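PT26-6P (Thermococcus sp., PDB 2WB7) is of unknown function but is encoded by a mobile genetic element of Euryarchaea and joins two immunoglobulin-like domains to a helical domain. Local coordinates at residues W103-N108 / T126-P131; H276-T281 / Y344-G349; L311-G316 / T350-A355. All coordinates share one frame; numbering follows the deposited sequence.

From the N terminus, contact 1 comes first: 17 residues after W103-N108 the chain returns as T126-P131, bringing two strands of different sheets face to face in the first immunoglobulin-like domain. Contacts 2 and 3 follow in the second such domain, and their segments alternate: H276-T281, L311-G316, Y344-G349, T350-A355. The two closures therefore cross, and the second partner of contact 2 runs straight into that of contact 3. Contact 2 joins two loops at the ends of strands, whereas contact 3 pairs two strands in one sheet. They touch through T345 O and Y353 OH, and through G349 O and E315 N. Contact 1 remains separate, its centre about 41 Å from that of contact 3.

Contact 1: residues W103-N108 / T126-P131; sequences WTRVWN and TVMKAP
R105 and T126 run past one another, head to tail, between two beta sheets of the first immunoglobulin-like domain. Strand 104-108 hydrogen-bonds to strand 85-96 and strand 120-129 to strand 66-75. Between themselves the two make no direct hydrogen bond: the axes of segments 104-108 and 126-129 come within 8.6 Å, nearly antiparallel at 163°, and side chains fill the interval.

The R105 side chain runs through this layer. Its CB packs against the terminal methyl CE of selenomethionine M128, 3.7 Å away, and its CG passes T126 OG1. A bend at chi2 (-64°) then turns the chain along its own strand. NE donates to a water 2.9 Å from it, and the same water accepts a bond from T126 OG1, so the polar link between the sheets here is indirect. At the tip NH1 makes a weak bond to V106 O, while the guanidinium face lies against the W107 indole, with W107 NE1 over its centre. D366 and D367 are weak, long ion-pair partners of R105 and probably offset part of its buried charge.

Besides lying over the R105 guanidinium, the W107 ring reaches T126 CB with CH2, at 3.9 Å. Where the chain turns a corner, the W103 and K129 side chains run abreast, and W103 CB meets M128 SE at 4.2 Å. K129 sends its amine on to D132 and P372 O. R365 inserts between the sheets, bonding W103 O and V127 O through NH1. The W103 indole meets K129 O edge-on, with CD1 3.2 Å from that oxygen in the ring plane.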
loop_
_atom_site.group_PDB
_atom_site.type_symbol
_atom_site.label_atom_id
_atom_site.label_comp_id
_atom_site.label_asym_id
_atom_site.label_seq_id
_atom_site.Cartn_x
_atom_site.Cartn_y
_atom_site.Cartn_z
ATOM N N TRP A 103 -18.389 15.927 -6.508
ATOM C CA TRP A 103 -17.419 16.134 -7.578
ATOM C C TRP A 103 -18.077 16.428 -8.912
ATOM O O TRP A 103 -17.435 16.350 -9.960
ATOM C CB TRP A 103 -16.499 14.919 -7.693
ATOM C CG TRP A 103 -15.881 14.592 -6.391
ATOM C CD1 TRP A 103 -15.893 13.392 -5.745
ATOM C CD2 TRP A 103 -15.185 15.502 -5.547
ATOM N NE1 TRP A 103 -15.234 13.499 -4.547
ATOM C CE2 TRP A 103 -14.787 14.787 -4.401
ATOM C CE3 TRP A 103 -14.854 16.857 -5.650
ATOM C CZ2 TRP A 103 -14.068 15.379 -3.358
ATOM C CZ3 TRP A 103 -14.138 17.449 -4.614
ATOM C CH2 TRP A 103 -13.753 16.708 -3.483
ATOM N N THR A 104 -19.363 16.766 -8.856
ATOM C CA THR A 104 -20.122 17.166 -10.034
ATOM C C THR A 104 -19.239 17.907 -11.022
ATOM O O THR A 104 -18.515 18.832 -10.652
ATOM C CB THR A 104 -21.309 18.071 -9.654
ATOM O OG1 THR A 104 -21.945 17.564 -8.471
ATOM C CG2 THR A 104 -22.317 18.112 -10.780
ATOM N N ARG A 105 -19.295 17.481 -12.278
ATOM C CA ARG A 105 -18.512 18.101 -13.333
ATOM C C ARG A 105 -19.504 18.562 -14.372
ATOM O O ARG A 105 -20.425 17.821 -14.715
ATOM C CB ARG A 105 -17.567 17.072 -13.956
ATOM C CG ARG A 105 -16.251 17.628 -14.475
ATOM C CD ARG A 105 -16.465 18.598 -15.613
ATOM N NE ARG A 105 -15.237 18.851 -16.348
ATOM C CZ ARG A 105 -15.128 19.739 -17.329
ATOM N NH1 ARG A 105 -16.181 20.455 -17.693
ATOM N NH2 ARG A 105 -13.970 19.908 -17.946
ATOM N N VAL A 106 -19.332 19.776 -14.879
ATOM C CA VAL A 106 -20.239 20.271 -15.902
ATOM C C VAL A 106 -19.519 20.802 -17.138
ATOM O O VAL A 106 -18.636 21.659 -17.040
ATOM C CB VAL A 106 -21.178 21.354 -15.339
ATOM C CG1 VAL A 106 -21.695 22.243 -16.459
ATOM C CG2 VAL A 106 -22.331 20.702 -14.569
ATOM N N TRP A 107 -19.901 20.269 -18.298
ATOM C CA TRP A 107 -19.486 20.814 -19.588
ATOM C C TRP A 107 -20.641 21.668 -20.120
ATOM O O TRP A 107 -21.755 21.159 -20.341
ATOM C CB TRP A 107 -19.179 19.688 -20.577
ATOM C CG TRP A 107 -18.000 18.803 -20.220
ATOM C CD1 TRP A 107 -16.696 18.982 -20.598
ATOM C CD2 TRP A 107 -18.027 17.587 -19.449
ATOM N NE1 TRP A 107 -15.914 17.969 -20.097
ATOM C CE2 TRP A 107 -16.704 17.103 -19.387
ATOM C CE3 TRP A 107 -19.036 16.874 -18.793
ATOM C CZ2 TRP A 107 -16.367 15.939 -18.705
ATOM C CZ3 TRP A 107 -18.698 15.722 -18.112
ATOM C CH2 TRP A 107 -17.376 15.263 -18.077
ATOM N N ASN A 108 -20.402 22.964 -20.299
ATOM C CA ASN A 108 -21.447 23.816 -20.836
ATOM C C ASN A 108 -21.332 23.935 -22.348
ATOM O O ASN A 108 -20.337 23.501 -22.938
ATOM C CB ASN A 108 -21.480 25.183 -20.159
ATOM C CG ASN A 108 -20.219 25.990 -20.402
ATOM O OD1 ASN A 108 -19.465 25.744 -21.347
ATOM N ND2 ASN A 108 -19.991 26.980 -19.545
ATOM N N THR A 126 -13.157 12.765 -17.524
ATOM C CA THR A 126 -13.145 13.424 -16.234
ATOM C C THR A 126 -12.501 12.547 -15.147
ATOM O O THR A 126 -12.109 11.405 -15.390
ATOM C CB THR A 126 -14.565 13.889 -15.823
ATOM O OG1 THR A 126 -14.460 14.879 -14.794
ATOM C CG2 THR A 126 -15.387 12.731 -15.316
ATOM N N VAL A 127 -12.358 13.105 -13.953
ATOM C CA VAL A 127 -11.787 12.380 -12.834
ATOM C C VAL A 127 -12.825 12.343 -11.744
ATOM O O VAL A 127 -13.473 13.346 -11.481
ATOM C CB VAL A 127 -10.559 13.103 -12.286
ATOM C CG1 VAL A 127 -9.871 12.246 -11.234
ATOM C CG2 VAL A 127 -9.601 13.455 -13.420
HETATM N N MSE A 128 -12.993 11.191 -11.111
HETATM C CA MSE A 128 -13.980 11.067 -10.034
HETATM C C MSE A 128 -13.409 10.418 -8.755
HETATM O O MSE A 128 -12.242 10.009 -8.697
HETATM C CB MSE A 128 -15.213 10.299 -10.523
HETATM C CG MSE A 128 -16.001 11.019 -11.633
HETATM SE SE MSE A 128 -17.189 12.496 -11.048
HETATM C CE MSE A 128 -16.702 13.775 -12.418
ATOM N N LYS A 129 -14.246 10.326 -7.730
ATOM C CA LYS A 129 -13.836 9.732 -6.472
ATOM C C LYS A 129 -15.040 9.419 -5.578
ATOM O O LYS A 129 -15.952 10.241 -5.430
ATOM C CB LYS A 129 -12.873 10.677 -5.762
ATOM C CG LYS A 129 -12.272 10.108 -4.494
ATOM C CD LYS A 129 -11.558 11.179 -3.674
ATOM C CE LYS A 129 -11.073 10.586 -2.358
ATOM N NZ LYS A 129 -10.728 11.628 -1.367
ATOM N N ALA A 130 -15.037 8.228 -4.988
ATOM C CA ALA A 130 -16.084 7.822 -4.058
ATOM C C ALA A 130 -16.070 8.636 -2.757
ATOM O O ALA A 130 -15.168 9.454 -2.535
ATOM C CB ALA A 130 -15.947 6.346 -3.752
ATOM N N PRO A 131 -17.076 8.421 -1.884
ATOM C CA PRO A 131 -17.060 9.044 -0.557
ATOM C C PRO A 131 -15.810 8.643 0.254
ATOM O O PRO A 131 -15.373 7.483 0.203
ATOM C CB PRO A 131 -18.337 8.495 0.105
ATOM C CG PRO A 131 -19.232 8.152 -1.023
ATOM C CD PRO A 131 -18.309 7.642 -2.102
HETATM O O HOH W 1 -13.214 16.852 -16.592
#

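Contact 2: residues H276-T281 / Y344-G349; sequences HVLNST and YTDAPG
A type II beta turn, V277 to S280, docks against Y344 and D346 in the second immunoglobulin-like domain, just beyond the paired ends of strands 281-290 and 336-343. The turn is closed by S280 N bonding to V277 O, and N279 occupies its third position with a positive phi.

Two backbone bonds carry the pairing of the strands into the loops. Y344 N donates to S280 O at 2.8 Å, and N279 N returns a bond to Y344 O, approaching from well above the carbonyl plane. The N279 side chain adds a third: its OD1 receives D346 N at 2.9 Å, with an N-H...O angle of 163°, the donor again lying above the amide plane. The N279 and D346 side chains are set roughly perpendicular, with D346 CB over one face of the N279 amide. On the neighbouring side chain of the turn, L278 CD1 packs on the D346 carboxylate, and CD2 comes within 4.4 Å of Y344 CB.

Y344 contributes the largest share of the buried surface. With CG beside its own backbone N (chi1 -59°), the ring extends back along the turn, its edge passing V277 O, and reaches H276. The two rings meet rim to rim with planes 59° apart and neither covers the other's face. Y344 OH is also bonded to Y284 OH, and the phenol ring meets that of Y353, which ties the two loops to strand 350-364. At the far end, H276 ND1 and Y344 OH are hydrogen-bonded at 2.8 Å, the hydroxyl lying near the imidazole plane.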
loop_
_atom_site.group_PDB
_atom_site.type_symbol
_atom_site.label_atom_id
_atom_site.label_comp_id
_atom_site.label_asym_id
_atom_site.label_seq_id
_atom_site.Cartn_x
_atom_site.Cartn_y
_atom_site.Cartn_z
ATOM N N HIS A 276 16.150 -3.249 14.000
ATOM C CA HIS A 276 15.382 -2.285 14.787
ATOM C C HIS A 276 15.293 -2.775 16.213
ATOM O O HIS A 276 14.562 -3.711 16.505
ATOM C CB HIS A 276 13.979 -2.140 14.199
ATOM C CG HIS A 276 13.979 -1.771 12.746
ATOM N ND1 HIS A 276 14.024 -0.464 12.311
ATOM C CD2 HIS A 276 13.962 -2.537 11.627
ATOM C CE1 HIS A 276 14.017 -0.440 10.989
ATOM N NE2 HIS A 276 13.979 -1.685 10.550
ATOM N N VAL A 277 16.062 -2.155 17.099
ATOM C CA VAL A 277 16.131 -2.599 18.487
ATOM C C VAL A 277 15.906 -1.411 19.388
ATOM O O VAL A 277 16.279 -0.297 19.035
ATOM C CB VAL A 277 17.514 -3.197 18.825
ATOM C CG1 VAL A 277 17.463 -3.890 20.165
ATOM C CG2 VAL A 277 17.969 -4.163 17.738
ATOM N N LEU A 278 15.307 -1.640 20.554
ATOM C CA LEU A 278 15.125 -0.561 21.529
ATOM C C LEU A 278 16.470 0.068 21.890
ATOM O O LEU A 278 17.496 -0.613 21.932
ATOM C CB LEU A 278 14.414 -1.051 22.795
ATOM C CG LEU A 278 12.915 -1.358 22.695
ATOM C CD1 LEU A 278 12.344 -1.818 24.026
ATOM C CD2 LEU A 278 12.128 -0.154 22.153
ATOM N N ASN A 279 16.444 1.368 22.155
ATOM C CA ASN A 279 17.646 2.158 22.413
ATOM C C ASN A 279 18.643 2.200 21.287
ATOM O O ASN A 279 19.748 2.695 21.479
ATOM C CB ASN A 279 18.346 1.779 23.720
ATOM C CG ASN A 279 17.723 2.466 24.905
ATOM O OD1 ASN A 279 17.093 3.528 24.769
ATOM N ND2 ASN A 279 17.845 1.855 26.072
ATOM N N SER A 280 18.262 1.711 20.116
ATOM C CA SER A 280 19.131 1.852 18.967
ATOM C C SER A 280 18.525 2.761 17.880
ATOM O O SER A 280 17.385 3.216 17.999
ATOM C CB SER A 280 19.475 0.482 18.424
ATOM O OG SER A 280 20.858 0.429 18.126
ATOM N N THR A 281 19.299 3.046 16.843
ATOM C CA THR A 281 18.882 3.957 15.783
ATOM C C THR A 281 18.728 3.216 14.466
ATOM O O THR A 281 19.536 2.353 14.157
ATOM C CB THR A 281 19.939 5.049 15.545
ATOM O OG1 THR A 281 20.040 5.888 16.699
ATOM C CG2 THR A 281 19.566 5.901 14.348
ATOM N N TYR A 344 15.021 4.560 18.763
ATOM C CA TYR A 344 14.000 3.838 19.506
ATOM C C TYR A 344 14.199 3.946 21.005
ATOM O O TYR A 344 14.287 2.935 21.698
ATOM C CB TYR A 344 13.984 2.389 19.071
ATOM C CG TYR A 344 13.717 2.234 17.588
ATOM C CD1 TYR A 344 12.606 2.829 16.999
ATOM C CD2 TYR A 344 14.572 1.483 16.779
ATOM C CE1 TYR A 344 12.346 2.687 15.657
ATOM C CE2 TYR A 344 14.324 1.333 15.435
ATOM C CZ TYR A 344 13.199 1.931 14.880
ATOM O OH TYR A 344 12.949 1.787 13.541
ATOM N N THR A 345 14.261 5.182 21.493
ATOM C CA THR A 345 14.435 5.455 22.907
ATOM C C THR A 345 13.598 4.533 23.759
ATOM O O THR A 345 12.398 4.437 23.574
ATOM C CB THR A 345 14.030 6.884 23.253
ATOM O OG1 THR A 345 14.782 7.799 22.445
ATOM C CG2 THR A 345 14.320 7.168 24.712
ATOM N N ASP A 346 14.243 3.855 24.701
ATOM C CA ASP A 346 13.517 3.007 25.630
ATOM C C ASP A 346 13.256 3.741 26.936
ATOM O O ASP A 346 14.170 4.265 27.536
ATOM C CB ASP A 346 14.286 1.710 25.892
ATOM C CG ASP A 346 13.413 0.633 26.526
ATOM O OD1 ASP A 346 12.220 0.890 26.765
ATOM O OD2 ASP A 346 13.915 -0.477 26.785
ATOM N N ALA A 347 11.999 3.783 27.357
ATOM C CA ALA A 347 11.602 4.363 28.646
ATOM C C ALA A 347 10.802 3.287 29.354
ATOM O O ALA A 347 10.246 2.396 28.692
ATOM C CB ALA A 347 10.739 5.592 28.431
ATOM N N PRO A 348 10.750 3.324 30.698
ATOM C CA PRO A 348 9.869 2.300 31.288
ATOM C C PRO A 348 8.447 2.521 30.776
ATOM O O PRO A 348 7.962 3.658 30.784
ATOM C CB PRO A 348 9.957 2.586 32.795
ATOM C CG PRO A 348 11.311 3.222 32.974
ATOM C CD PRO A 348 11.493 4.079 31.728
ATOM N N GLY A 349 7.807 1.453 30.305
ATOM C CA GLY A 349 6.454 1.562 29.757
ATOM C C GLY A 349 6.452 1.455 28.243
ATOM O O GLY A 349 5.461 1.035 27.640
#

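Contact 3: residues L311-G316 / T350-A355; sequences LRVIEG and TLDYHA
V313 and R312, the residues with the most surface buried here, point to opposite faces of the antiparallel pair formed by strands 301-314 and 350-364. V313 N donates to D352 O at 2.7 Å, and V313 O receives both L351 N, at 2.8 Å, and, more weakly, D352 N. One residue thus faces two, and the register slips by one after V313.

The two methyls of V313 divide the partners between them. With CG1 opposite the backbone N across the CA-CB bond (chi1 174°), this methyl lies beside L351 CD2, while CG2 rests on D352 OD2 and, 3.5 Å away, on H354 CD2. The imidazole is gripped from outside at both nitrogens, by E378 at ND1 and D502 at NE2, and could well carry a positive charge.

R312 runs alongside Y353. Its CA lies over the ring face in a CH-pi contact, 4.0 Å from the centroid, and CB follows over the same ring. A bend at chi3 (39°) swings the tip round, turning the guanidinium almost perpendicular to the ring, and NH1 donates to Y353 OH at 2.7 Å, the hydroxyl lying in the guanidinium plane. CD passes T350 OG1 on the way. Y353 OH is also bonded to T345 O. A leucine at Y353 has no hydroxyl, and would probably leave R312 NH1 and T345 O without that partner and the guanidinium freer to turn.

Further along, L311 and H354 exchange N-H...O bonds as a regular hydrogen-bonded pair. L351 and D352 together opposite V313 make a classic beta bulge in the sheet of this immunoglobulin-like domain.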
loop_
_atom_site.group_PDB
_atom_site.type_symbol
_atom_site.label_atom_id
_atom_site.label_comp_id
_atom_site.label_asym_id
_atom_site.label_seq_id
_atom_site.Cartn_x
_atom_site.Cartn_y
_atom_site.Cartn_z
ATOM N N LEU A 311 6.031 6.065 15.750
ATOM C CA LEU A 311 5.104 6.201 16.840
ATOM C C LEU A 311 5.523 5.261 17.967
ATOM O O LEU A 311 5.632 4.033 17.774
ATOM C CB LEU A 311 3.698 5.874 16.365
ATOM C CG LEU A 311 3.142 6.774 15.259
ATOM C CD1 LEU A 311 1.774 6.297 14.803
ATOM C CD2 LEU A 311 3.054 8.201 15.741
ATOM N N ARG A 312 5.782 5.828 19.143
ATOM C CA ARG A 312 6.081 4.986 20.292
ATOM C C ARG A 312 4.785 4.359 20.726
ATOM O O ARG A 312 3.776 5.045 20.854
ATOM C CB ARG A 312 6.672 5.790 21.443
ATOM C CG ARG A 312 6.929 4.965 22.689
ATOM C CD ARG A 312 7.842 5.710 23.671
ATOM N NE ARG A 312 7.517 7.132 23.700
ATOM C CZ ARG A 312 8.221 8.072 23.074
ATOM N NH1 ARG A 312 9.301 7.753 22.378
ATOM N NH2 ARG A 312 7.846 9.342 23.145
ATOM N N VAL A 313 4.796 3.050 20.899
ATOM C CA VAL A 313 3.654 2.366 21.468
ATOM C C VAL A 313 3.940 2.134 22.938
ATOM O O VAL A 313 4.939 1.499 23.307
ATOM C CB VAL A 313 3.383 1.017 20.781
ATOM C CG1 VAL A 313 2.297 0.280 21.502
ATOM C CG2 VAL A 313 2.989 1.232 19.350
ATOM N N ILE A 314 3.060 2.655 23.780
ATOM C CA ILE A 314 3.172 2.442 25.212
ATOM C C ILE A 314 2.512 1.124 25.607
ATOM O O ILE A 314 1.519 0.729 25.003
ATOM C CB ILE A 314 2.480 3.555 25.953
ATOM C CG1 ILE A 314 3.169 4.880 25.631
ATOM C CG2 ILE A 314 2.494 3.267 27.441
ATOM C CD1 ILE A 314 4.593 4.935 26.131
ATOM N N GLU A 315 3.056 0.434 26.606
ATOM C CA GLU A 315 2.382 -0.760 27.126
ATOM C C GLU A 315 0.918 -0.465 27.430
ATOM O O GLU A 315 0.601 0.526 28.088
ATOM C CB GLU A 315 3.077 -1.265 28.374
ATOM C CG GLU A 315 4.374 -1.934 28.053
ATOM C CD GLU A 315 5.279 -2.098 29.261
ATOM O OE1 GLU A 315 4.859 -1.738 30.395
ATOM O OE2 GLU A 315 6.418 -2.587 29.059
ATOM N N GLY A 316 0.025 -1.327 26.961
ATOM C CA GLY A 316 -1.406 -1.072 27.073
ATOM C C GLY A 316 -1.978 -0.746 25.709
ATOM O O GLY A 316 -3.098 -1.134 25.388
ATOM N N THR A 350 7.572 1.826 27.626
ATOM C CA THR A 350 7.733 1.691 26.189
ATOM C C THR A 350 7.633 0.229 25.761
ATOM O O THR A 350 8.355 -0.625 26.278
ATOM C CB THR A 350 9.085 2.277 25.748
ATOM O OG1 THR A 350 9.095 3.690 26.011
ATOM C CG2 THR A 350 9.330 2.023 24.271
ATOM N N LEU A 351 6.736 -0.060 24.824
ATOM C CA LEU A 351 6.603 -1.417 24.288
ATOM C C LEU A 351 7.399 -1.606 22.996
ATOM O O LEU A 351 8.210 -2.524 22.877
ATOM C CB LEU A 351 5.136 -1.741 24.009
ATOM C CG LEU A 351 4.898 -3.157 23.459
ATOM C CD1 LEU A 351 5.129 -4.192 24.545
ATOM C CD2 LEU A 351 3.519 -3.325 22.872
ATOM N N ASP A 352 7.137 -0.741 22.017
ATOM C CA ASP A 352 7.836 -0.777 20.749
ATOM C C ASP A 352 7.493 0.479 19.970
ATOM O O ASP A 352 6.842 1.372 20.499
ATOM C CB ASP A 352 7.437 -2.019 19.955
ATOM C CG ASP A 352 5.953 -2.023 19.545
ATOM O OD1 ASP A 352 5.308 -3.088 19.649
ATOM O OD2 ASP A 352 5.428 -0.979 19.097
ATOM N N TYR A 353 7.932 0.541 18.717
ATOM C CA TYR A 353 7.617 1.657 17.844
ATOM C C TYR A 353 7.072 1.161 16.499
ATOM O O TYR A 353 7.413 0.071 16.042
ATOM C CB TYR A 353 8.872 2.477 17.566
ATOM C CG TYR A 353 9.388 3.314 18.705
ATOM C CD1 TYR A 353 10.008 2.733 19.803
ATOM C CD2 TYR A 353 9.304 4.691 18.656
ATOM C CE1 TYR A 353 10.502 3.513 20.835
ATOM C CE2 TYR A 353 9.788 5.472 19.672
ATOM C CZ TYR A 353 10.380 4.879 20.760
ATOM O OH TYR A 353 10.858 5.678 21.760
ATOM N N HIS A 354 6.236 1.986 15.870
ATOM C CA HIS A 354 5.750 1.751 14.521
ATOM C C HIS A 354 6.213 2.904 13.635
ATOM O O HIS A 354 6.409 4.033 14.109
ATOM C CB HIS A 354 4.223 1.706 14.507
ATOM C CG HIS A 354 3.639 0.443 15.058
ATOM N ND1 HIS A 354 2.709 -0.311 14.368
ATOM C CD2 HIS A 354 3.846 -0.195 16.235
ATOM C CE1 HIS A 354 2.374 -1.366 15.092
ATOM N NE2 HIS A 354 3.044 -1.316 16.232
ATOM N N ALA A 355 6.403 2.628 12.350
ATOM C CA ALA A 355 6.755 3.675 11.406
ATOM C C ALA A 355 5.536 3.880 10.535
ATOM O O ALA A 355 4.861 2.908 10.186
ATOM C CB ALA A 355 7.960 3.267 10.567
#